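Endolysin B (Mycobacterium phage D29, PDB 3HC7) hydrolyses the ester linkage between mycolic acids and arabinogalactan in the mycobacterial cell envelope, helping the phage lyse its host. Local coordinates at residues 5-10 / 62-67; 45-50 / 191-196; 142-147 / 183-188. All blocks are in the same frame, centred on the assembly; numbering follows the deposited sequence.

Interaction 1: 5-10 / 62-67; sequences WLFTVH and LQIELK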
loop_
_atom_site.group_PDB
_atom_site.type_symbol
_atom_site.label_atom_id
_atom_site.label_comp_id
_atom_site.label_asym_id
_atom_site.label_seq_id
_atom_site.Cartn_x
_atom_site.Cartn_y
_atom_site.Cartn_z
ATOM N N TRP A 5 -10.842 8.852 14.098
ATOM C CA TRP A 5 -10.646 9.186 12.695
ATOM C C TRP A 5 -10.222 7.981 11.876
ATOM O O TRP A 5 -9.468 7.130 12.354
ATOM C CB TRP A 5 -9.608 10.299 12.543
ATOM C CG TRP A 5 -10.193 11.632 12.789
ATOM C CD1 TRP A 5 -10.157 12.347 13.954
ATOM C CD2 TRP A 5 -10.939 12.415 11.858
ATOM N NE1 TRP A 5 -10.826 13.534 13.798
ATOM C CE2 TRP A 5 -11.320 13.599 12.519
ATOM C CE3 TRP A 5 -11.319 12.233 10.522
ATOM C CZ2 TRP A 5 -12.062 14.597 11.891
ATOM C CZ3 TRP A 5 -12.050 13.223 9.900
ATOM C CH2 TRP A 5 -12.419 14.391 10.584
ATOM N N LEU A 6 -10.712 7.923 10.640
ATOM C CA LEU A 6 -10.299 6.909 9.684
ATOM C C LEU A 6 -9.692 7.576 8.449
ATOM O O LEU A 6 -10.348 8.371 7.768
ATOM C CB LEU A 6 -11.486 6.023 9.287
ATOM C CG LEU A 6 -11.220 4.993 8.185
ATOM C CD1 LEU A 6 -10.125 4.035 8.604
ATOM C CD2 LEU A 6 -12.497 4.233 7.818
ATOM N N PHE A 7 -8.431 7.258 8.177
ATOM C CA PHE A 7 -7.729 7.792 7.016
ATOM C C PHE A 7 -7.597 6.699 5.969
ATOM O O PHE A 7 -7.208 5.574 6.286
ATOM C CB PHE A 7 -6.344 8.312 7.413
ATOM C CG PHE A 7 -6.385 9.406 8.443
ATOM C CD1 PHE A 7 -6.557 10.730 8.065
ATOM C CD2 PHE A 7 -6.263 9.107 9.792
ATOM C CE1 PHE A 7 -6.598 11.738 9.012
ATOM C CE2 PHE A 7 -6.305 10.111 10.749
ATOM C CZ PHE A 7 -6.472 11.426 10.358
ATOM N N THR A 8 -7.927 7.027 4.725
ATOM C CA THR A 8 -7.955 6.029 3.672
ATOM C C THR A 8 -7.204 6.499 2.437
ATOM O O THR A 8 -7.284 7.665 2.037
ATOM C CB THR A 8 -9.399 5.662 3.262
ATOM O OG1 THR A 8 -10.086 6.843 2.836
ATOM C CG2 THR A 8 -10.144 5.029 4.428
ATOM N N VAL A 9 -6.470 5.570 1.843
ATOM C CA VAL A 9 -5.704 5.855 0.641
ATOM C C VAL A 9 -6.027 4.809 -0.413
ATOM O O VAL A 9 -5.752 3.621 -0.232
ATOM C CB VAL A 9 -4.197 5.877 0.917
ATOM C CG1 VAL A 9 -3.440 6.394 -0.305
ATOM C CG2 VAL A 9 -3.903 6.750 2.126
ATOM N N HIS A 10 -6.629 5.265 -1.503
ATOM C CA HIS A 10 -7.003 4.392 -2.611
ATOM C C HIS A 10 -5.832 3.673 -3.275
ATOM O O HIS A 10 -4.670 4.064 -3.125
ATOM C CB HIS A 10 -7.770 5.189 -3.673
ATOM C CG HIS A 10 -9.233 5.313 -3.394
ATOM N ND1 HIS A 10 -10.100 4.245 -3.492
ATOM C CD2 HIS A 10 -9.987 6.378 -3.034
ATOM C CE1 HIS A 10 -11.326 4.648 -3.210
ATOM N NE2 HIS A 10 -11.286 5.938 -2.925
ATOM N N LEU A 62 0.080 15.104 6.681
ATOM C CA LEU A 62 -0.566 16.395 6.888
ATOM C C LEU A 62 -1.926 16.237 7.570
ATOM O O LEU A 62 -2.192 16.864 8.594
ATOM C CB LEU A 62 -0.725 17.116 5.542
ATOM C CG LEU A 62 -1.070 18.611 5.501
ATOM C CD1 LEU A 62 -1.246 19.097 4.071
ATOM C CD2 LEU A 62 -2.318 18.914 6.297
ATOM N N GLN A 63 -2.777 15.396 6.995
ATOM C CA GLN A 63 -4.133 15.206 7.485
ATOM C C GLN A 63 -4.168 14.625 8.892
ATOM O O GLN A 63 -4.975 15.041 9.720
ATOM C CB GLN A 63 -4.922 14.309 6.529
ATOM C CG GLN A 63 -5.296 14.986 5.222
ATOM C CD GLN A 63 -6.306 16.104 5.432
ATOM O OE1 GLN A 63 -6.433 17.010 4.606
ATOM N NE2 GLN A 63 -7.029 16.041 6.545
ATOM N N ILE A 64 -3.296 13.659 9.159
ATOM C CA ILE A 64 -3.228 13.042 10.478
ATOM C C ILE A 64 -2.943 14.087 11.554
ATOM O O ILE A 64 -3.610 14.128 12.587
ATOM C CB ILE A 64 -2.158 11.940 10.537
ATOM C CG1 ILE A 64 -2.670 10.680 9.834
ATOM C CG2 ILE A 64 -1.806 11.635 11.985
ATOM C CD1 ILE A 64 -1.614 9.587 9.655
ATOM N N GLU A 65 -1.948 14.930 11.297
ATOM C CA GLU A 65 -1.607 16.019 12.199
ATOM C C GLU A 65 -2.799 16.930 12.427
ATOM O O GLU A 65 -3.091 17.314 13.562
ATOM C CB GLU A 65 -0.464 16.848 11.623
ATOM C CG GLU A 65 0.883 16.193 11.717
ATOM C CD GLU A 65 1.956 17.011 11.037
ATOM O OE1 GLU A 65 1.605 17.957 10.299
ATOM O OE2 GLU A 65 3.146 16.702 11.242
ATOM N N LEU A 66 -3.484 17.285 11.343
ATOM C CA LEU A 66 -4.618 18.194 11.453
ATOM C C LEU A 66 -5.694 17.632 12.372
ATOM O O LEU A 66 -5.946 18.163 13.454
ATOM C CB LEU A 66 -5.211 18.492 10.077
ATOM C CG LEU A 66 -4.326 19.305 9.137
ATOM C CD1 LEU A 66 -5.076 19.630 7.858
ATOM C CD2 LEU A 66 -3.864 20.574 9.824
ATOM N N LYS A 67 -6.330 16.555 11.932
ATOM C CA LYS A 67 -7.440 15.973 12.671
ATOM C C LYS A 67 -7.066 15.663 14.116
ATOM O O LYS A 67 -7.820 15.962 15.039
ATOM C CB LYS A 67 -7.932 14.710 11.967
ATOM C CG LYS A 67 -8.911 14.971 10.835
ATOM C CD LYS A 67 -8.441 16.072 9.897
ATOM C CE LYS A 67 -9.518 16.410 8.872
ATOM N NZ LYS A 67 -9.116 17.527 7.976
#
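This is helix-on-sheet packing in an alpha/beta hydrolase fold. Trp-5 and Phe-7 of strand 5-9 meet Gln-63, Ile-64 and Lys-67 of helix 50-70. The helix belongs to the beta-alpha-beta crossover from strand 35-38 to strand 76-81. Strand 5-9 lies between those two strands, so the crossing helix passes over it. Strand and helix run almost antiparallel, at 169°, and their axes come within 10.0 Å. No hydrogen bond joins the two segments.

Two aromatic rings carry the contact. The aliphatic part of Lys-67 packs over one face of the Trp-5 indole. Its chain bends at chi2 (47°), and the two side chains cross at about a right angle. Lys-67 CB is 3.6 Å from Trp-5 NE1, and Lys-67 CE is 3.9 Å from Trp-5 CH2. The lysine therefore serves here as a hydrocarbon lid, and its amino end leads away from the strand.

Phe-7 is buried and points its ring at the helix. Ile-64 CG1 sits over the ring centre, 3.8 Å from the Phe-7 centroid, in a CH-pi contact. Lys-67 CB comes up at the edge, near the ring plane. Phe-76 and Met-78 of strand 76-81 extend this apolar layer. The tip of the ring reaches the helix backbone, with Phe-7 CZ 3.6 Å from Ile-64 CA.

Interaction 2: 45-50 / 191-196; sequences AAFPMW and SGFIGG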
loop_
_atom_site.group_PDB
_atom_site.type_symbol
_atom_site.label_atom_id
_atom_site.label_comp_id
_atom_site.label_asym_id
_atom_site.label_seq_id
_atom_site.Cartn_x
_atom_site.Cartn_y
_atom_site.Cartn_z
ATOM N N ALA A 45 -1.157 7.023 -9.453
ATOM C CA ALA A 45 -0.722 6.709 -10.816
ATOM C C ALA A 45 -0.057 5.341 -10.910
ATOM O O ALA A 45 0.664 4.935 -10.009
ATOM C CB ALA A 45 0.223 7.792 -11.335
ATOM N N ALA A 46 -0.302 4.639 -12.007
ATOM C CA ALA A 46 0.366 3.358 -12.261
ATOM C C ALA A 46 1.854 3.533 -12.588
ATOM O O ALA A 46 2.684 2.688 -12.231
ATOM C CB ALA A 46 -0.341 2.605 -13.379
ATOM N N PHE A 47 2.191 4.624 -13.272
ATOM C CA PHE A 47 3.586 4.910 -13.608
ATOM C C PHE A 47 3.796 6.330 -14.095
ATOM O O PHE A 47 3.098 6.774 -15.003
ATOM C CB PHE A 47 4.126 3.954 -14.672
ATOM C CG PHE A 47 5.604 4.114 -14.902
ATOM C CD1 PHE A 47 6.519 3.491 -14.063
ATOM C CD2 PHE A 47 6.079 4.933 -15.916
ATOM C CE1 PHE A 47 7.887 3.656 -14.251
ATOM C CE2 PHE A 47 7.444 5.103 -16.110
ATOM C CZ PHE A 47 8.349 4.466 -15.273
ATOM N N PRO A 48 4.784 7.038 -13.516
ATOM C CA PRO A 48 5.653 6.530 -12.442
ATOM C C PRO A 48 4.899 6.482 -11.120
ATOM O O PRO A 48 4.210 7.440 -10.762
ATOM C CB PRO A 48 6.760 7.584 -12.353
ATOM C CG PRO A 48 6.117 8.843 -12.812
ATOM C CD PRO A 48 5.052 8.455 -13.824
ATOM N N MET A 49 5.024 5.372 -10.408
ATOM C CA MET A 49 4.288 5.180 -9.171
ATOM C C MET A 49 4.933 5.886 -7.974
ATOM O O MET A 49 4.240 6.526 -7.188
ATOM C CB MET A 49 4.148 3.688 -8.871
ATOM C CG MET A 49 3.278 3.376 -7.660
ATOM S SD MET A 49 3.101 1.601 -7.402
ATOM C CE MET A 49 2.185 1.169 -8.894
ATOM N N TRP A 50 6.247 5.769 -7.816
ATOM C CA TRP A 50 6.840 6.290 -6.588
ATOM C C TRP A 50 6.569 7.777 -6.329
ATOM O O TRP A 50 6.249 8.151 -5.199
ATOM C CB TRP A 50 8.330 5.944 -6.424
ATOM C CG TRP A 50 8.683 6.003 -4.960
ATOM C CD1 TRP A 50 9.301 7.030 -4.305
ATOM C CD2 TRP A 50 8.362 5.023 -3.959
ATOM N NE1 TRP A 50 9.411 6.735 -2.965
ATOM C CE2 TRP A 50 8.843 5.511 -2.727
ATOM C CE3 TRP A 50 7.735 3.770 -3.989
ATOM C CZ2 TRP A 50 8.711 4.793 -1.532
ATOM C CZ3 TRP A 50 7.604 3.060 -2.807
ATOM C CH2 TRP A 50 8.086 3.575 -1.590
ATOM N N SER A 191 11.444 7.120 -10.816
ATOM C CA SER A 191 10.910 8.471 -10.971
ATOM C C SER A 191 10.310 8.670 -12.366
ATOM O O SER A 191 9.561 9.616 -12.601
ATOM C CB SER A 191 12.015 9.501 -10.741
ATOM O OG SER A 191 13.103 9.276 -11.622
ATOM N N GLY A 192 10.652 7.764 -13.276
ATOM C CA GLY A 192 10.270 7.827 -14.688
ATOM C C GLY A 192 11.106 6.804 -15.447
ATOM O O GLY A 192 11.968 6.157 -14.852
ATOM N N PHE A 193 10.878 6.648 -16.749
ATOM C CA PHE A 193 11.580 5.619 -17.509
ATOM C C PHE A 193 12.998 6.068 -17.850
ATOM O O PHE A 193 13.951 5.299 -17.735
ATOM C CB PHE A 193 10.827 5.289 -18.807
ATOM C CG PHE A 193 10.990 3.869 -19.245
ATOM C CD1 PHE A 193 10.118 2.890 -18.802
ATOM C CD2 PHE A 193 12.033 3.501 -20.084
ATOM C CE1 PHE A 193 10.274 1.557 -19.201
ATOM C CE2 PHE A 193 12.193 2.185 -20.481
ATOM C CZ PHE A 193 11.312 1.209 -20.034
ATOM N N ILE A 194 13.109 7.322 -18.281
ATOM C CA ILE A 194 14.375 7.933 -18.669
ATOM C C ILE A 194 14.461 9.285 -17.979
ATOM O O ILE A 194 13.487 10.044 -17.952
ATOM C CB ILE A 194 14.434 8.206 -20.191
ATOM C CG1 ILE A 194 13.720 7.114 -20.979
ATOM C CG2 ILE A 194 15.870 8.339 -20.665
ATOM C CD1 ILE A 194 13.726 7.350 -22.496
ATOM N N GLY A 195 15.629 9.593 -17.437
ATOM C CA GLY A 195 15.830 10.835 -16.721
ATOM C C GLY A 195 16.985 10.689 -15.754
ATOM O O GLY A 195 18.072 10.253 -16.131
ATOM N N GLY A 196 16.752 11.034 -14.500
ATOM C CA GLY A 196 17.820 11.052 -13.516
ATOM C C GLY A 196 18.225 9.719 -12.928
ATOM O O GLY A 196 17.901 8.647 -13.448
#
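The carbonyl oxygen of Ser-191 is met by carbons of Pro-48. Pro-48 CB and Pro-48 CG each lie 3.5 Å from Ser-191 O, so the proline ring leans against the peptide by van der Waals contact. No hydrogen bond crosses between the two segments. This is a surface contact between two loops. Loop 45-50 leads into helix 50-70. Loop 191-196 comes after helix 179-189.

The peptide bond between Phe-47 and Pro-48 is cis. It folds the two side chains onto each other, with Pro-48 CB 4.3 Å above the centre of one face of the Phe-47 ring. CG of Phe-47 stands opposite its own backbone N (chi1 -173°), and the far end of the ring reaches the other loop. Phe-47 CZ is 3.6 Å from Gly-192 C. The backbone N of Phe-193 lies at the edge of the same ring, 3.7 Å from Phe-47 CZ. The two phenylalanines touch more loosely, at 4.3 Å between Phe-47 CZ and Phe-193 CD1. Both also pack on Val-200 of helix 200-207 and Ile-223 of helix 212-230, so the two loops share a patch over these helices.

The chemistry is thus apolar side chain against main chain. Its polar cost falls on Gly-192 N, which the contact buries without a partner. The loops are joined by shape rather than by directional bonds.

Interaction 3: 142-147 / 183-188; sequences GILEDR and IGRIVM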
loop_
_atom_site.group_PDB
_atom_site.type_symbol
_atom_site.label_atom_id
_atom_site.label_comp_id
_atom_site.label_asym_id
_atom_site.label_seq_id
_atom_site.Cartn_x
_atom_site.Cartn_y
_atom_site.Cartn_z
ATOM N N GLY A 142 6.001 -8.887 1.056
ATOM C CA GLY A 142 5.897 -7.822 0.083
ATOM C C GLY A 142 7.143 -7.780 -0.781
ATOM O O GLY A 142 8.256 -8.045 -0.322
ATOM N N ILE A 143 6.961 -7.442 -2.048
ATOM C CA ILE A 143 8.090 -7.322 -2.954
ATOM C C ILE A 143 9.121 -6.265 -2.518
ATOM O O ILE A 143 10.331 -6.476 -2.668
ATOM C CB ILE A 143 7.600 -7.023 -4.374
ATOM C CG1 ILE A 143 8.759 -7.104 -5.362
ATOM C CG2 ILE A 143 6.889 -5.673 -4.409
ATOM C CD1 ILE A 143 8.349 -6.926 -6.807
ATOM N N LEU A 144 8.656 -5.134 -1.981
ATOM C CA LEU A 144 9.549 -4.003 -1.674
ATOM C C LEU A 144 10.559 -4.321 -0.572
ATOM O O LEU A 144 10.214 -4.953 0.411
ATOM C CB LEU A 144 8.743 -2.767 -1.279
ATOM C CG LEU A 144 7.903 -2.097 -2.364
ATOM C CD1 LEU A 144 7.045 -1.010 -1.750
ATOM C CD2 LEU A 144 8.784 -1.512 -3.466
ATOM N N GLU A 145 11.800 -3.869 -0.738
ATOM C CA GLU A 145 12.865 -4.140 0.236
ATOM C C GLU A 145 12.674 -3.357 1.538
ATOM O O GLU A 145 13.116 -3.779 2.600
ATOM C CB GLU A 145 14.239 -3.817 -0.363
ATOM C CG GLU A 145 14.617 -4.644 -1.584
ATOM C CD GLU A 145 15.606 -3.925 -2.495
ATOM O OE1 GLU A 145 15.309 -2.784 -2.916
ATOM O OE2 GLU A 145 16.677 -4.501 -2.800
ATOM N N ASP A 146 12.037 -2.198 1.435
ATOM C CA ASP A 146 11.652 -1.402 2.592
ATOM C C ASP A 146 10.246 -1.836 3.009
ATOM O O ASP A 146 9.258 -1.223 2.621
ATOM C CB ASP A 146 11.657 0.081 2.209
ATOM C CG ASP A 146 11.375 0.997 3.384
ATOM O OD1 ASP A 146 11.802 0.683 4.515
ATOM O OD2 ASP A 146 10.750 2.057 3.165
ATOM N N ARG A 147 10.159 -2.911 3.775
ATOM C CA ARG A 147 8.863 -3.476 4.128
ATOM C C ARG A 147 8.646 -3.430 5.638
ATOM O O ARG A 147 9.572 -3.151 6.412
ATOM C CB ARG A 147 8.735 -4.915 3.610
ATOM C CG ARG A 147 9.713 -5.897 4.246
ATOM C CD ARG A 147 9.464 -7.335 3.790
ATOM N NE ARG A 147 9.661 -7.503 2.348
ATOM C CZ ARG A 147 10.843 -7.727 1.777
ATOM N NH1 ARG A 147 11.930 -7.817 2.533
ATOM N NH2 ARG A 147 10.941 -7.861 0.453
ATOM N N ILE A 183 13.037 -6.272 -11.624
ATOM C CA ILE A 183 12.600 -5.262 -12.578
ATOM C C ILE A 183 11.240 -4.710 -12.164
ATOM O O ILE A 183 10.970 -3.512 -12.278
ATOM C CB ILE A 183 12.622 -5.805 -14.015
ATOM C CG1 ILE A 183 14.081 -5.971 -14.456
ATOM C CG2 ILE A 183 11.880 -4.865 -14.939
ATOM C CD1 ILE A 183 14.253 -6.182 -15.917
ATOM N N GLY A 184 10.397 -5.584 -11.629
ATOM C CA GLY A 184 9.184 -5.138 -10.962
ATOM C C GLY A 184 9.437 -4.108 -9.870
ATOM O O GLY A 184 8.745 -3.081 -9.796
ATOM N N ARG A 185 10.419 -4.363 -9.008
ATOM C CA ARG A 185 10.744 -3.381 -7.965
ATOM C C ARG A 185 11.237 -2.099 -8.609
ATOM O O ARG A 185 10.903 -1.010 -8.173
ATOM C CB ARG A 185 11.809 -3.901 -6.995
ATOM C CG ARG A 185 11.257 -4.448 -5.705
ATOM C CD ARG A 185 12.343 -4.621 -4.655
ATOM N NE ARG A 185 13.447 -5.424 -5.144
ATOM C CZ ARG A 185 13.527 -6.740 -5.004
ATOM N NH1 ARG A 185 12.561 -7.409 -4.394
ATOM N NH2 ARG A 185 14.577 -7.387 -5.476
ATOM N N ILE A 186 12.031 -2.226 -9.668
ATOM C CA ILE A 186 12.533 -1.042 -10.346
ATOM C C ILE A 186 11.384 -0.149 -10.824
ATOM O O ILE A 186 11.387 1.067 -10.592
ATOM C CB ILE A 186 13.448 -1.432 -11.510
ATOM C CG1 ILE A 186 14.823 -1.807 -10.949
ATOM C CG2 ILE A 186 13.555 -0.292 -12.519
ATOM C CD1 ILE A 186 15.726 -2.483 -11.935
ATOM N N VAL A 187 10.406 -0.765 -11.482
ATOM C CA VAL A 187 9.244 -0.048 -12.005
ATOM C C VAL A 187 8.478 0.689 -10.899
ATOM O O VAL A 187 8.112 1.863 -11.033
ATOM C CB VAL A 187 8.305 -1.011 -12.781
ATOM C CG1 VAL A 187 6.934 -0.411 -12.954
ATOM C CG2 VAL A 187 8.901 -1.315 -14.125
ATOM N N MET A 188 8.262 0.009 -9.789
ATOM C CA MET A 188 7.556 0.628 -8.675
ATOM C C MET A 188 8.305 1.792 -8.002
ATOM O O MET A 188 7.670 2.721 -7.494
ATOM C CB MET A 188 7.168 -0.423 -7.653
ATOM C CG MET A 188 6.048 -1.329 -8.122
ATOM S SD MET A 188 5.720 -2.610 -6.906
ATOM C CE MET A 188 5.900 -1.672 -5.401
#
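Arg-185 turns at chi3 (-54°), which brings its guanidinium beside the loop residues Ile-143, Leu-144 and Glu-145. Met-188 likewise bends at its last torsion and carries CE to Leu-144. These side chains join loop 142-147 to helix 179-189.

Arg-185 NH1 donates to the main-chain Ile-143 O at 3.0 Å, with an N-H...O angle of 155°. The oxygen lies in the guanidinium plane, while the donor is tilted from the carbonyl plane. Arg-185 NH2 takes a second carbonyl, that of Leu-176, so two bonds fix the rotation of the group. Glu-145 covers one guanidinium face, its CG 3.8 Å above the plane and offset toward the rim. The carboxylate is stacked 17° from the guanidinium plane. Its salt bridge, Glu-145 OE1 to Arg-185 NE, is long at 3.9 Å and involves charges only, as no N-H points at the oxygen.

Away from the guanidinium the contact is apolar. Ile-143 CG1 packs 3.7 Å from Arg-185 CG, and Leu-144 CD2 lies tightly against Met-188 CE at 3.5 Å. Within the loop, Arg-147 NE and NH2 both grip Gly-142 O and hold the two ends of the loop segment together.

The side chain of Met-188 is about 9 Å from that of the catalytic Ser-82, and that of Ile-143 about 9 Å from that of Asp-166, the inferred catalytic acid. Leu-144 and Met-188 both pack on Ile-86 of helix 83-96. On another side of helix 179-189, Ile-183 and Val-187 meet helix 212-230.

Overall arrangement
Interaction 1 lies in the parallel sheet layer. Its centre is 26 Å from that of interaction 2 and 25 Å from that of interaction 3, which lies on the opposite side of the chain's centre. The centres of interactions 2 and 3 are 13 Å apart, and the two contacts touch through Phe-47, Met-49 and Trp-50 on one side and Leu-144, Val-187 and Met-188 on the other. Along the chain interactions 1 and 2 cross, while 142-147 and 183-188 fall between the segments of interaction 2. Helix 50-70 runs from the loop contact of interaction 2 to the sheet packing of interaction 1. Only interaction 3 approaches the active-site residues, at about 9 Å between side chains.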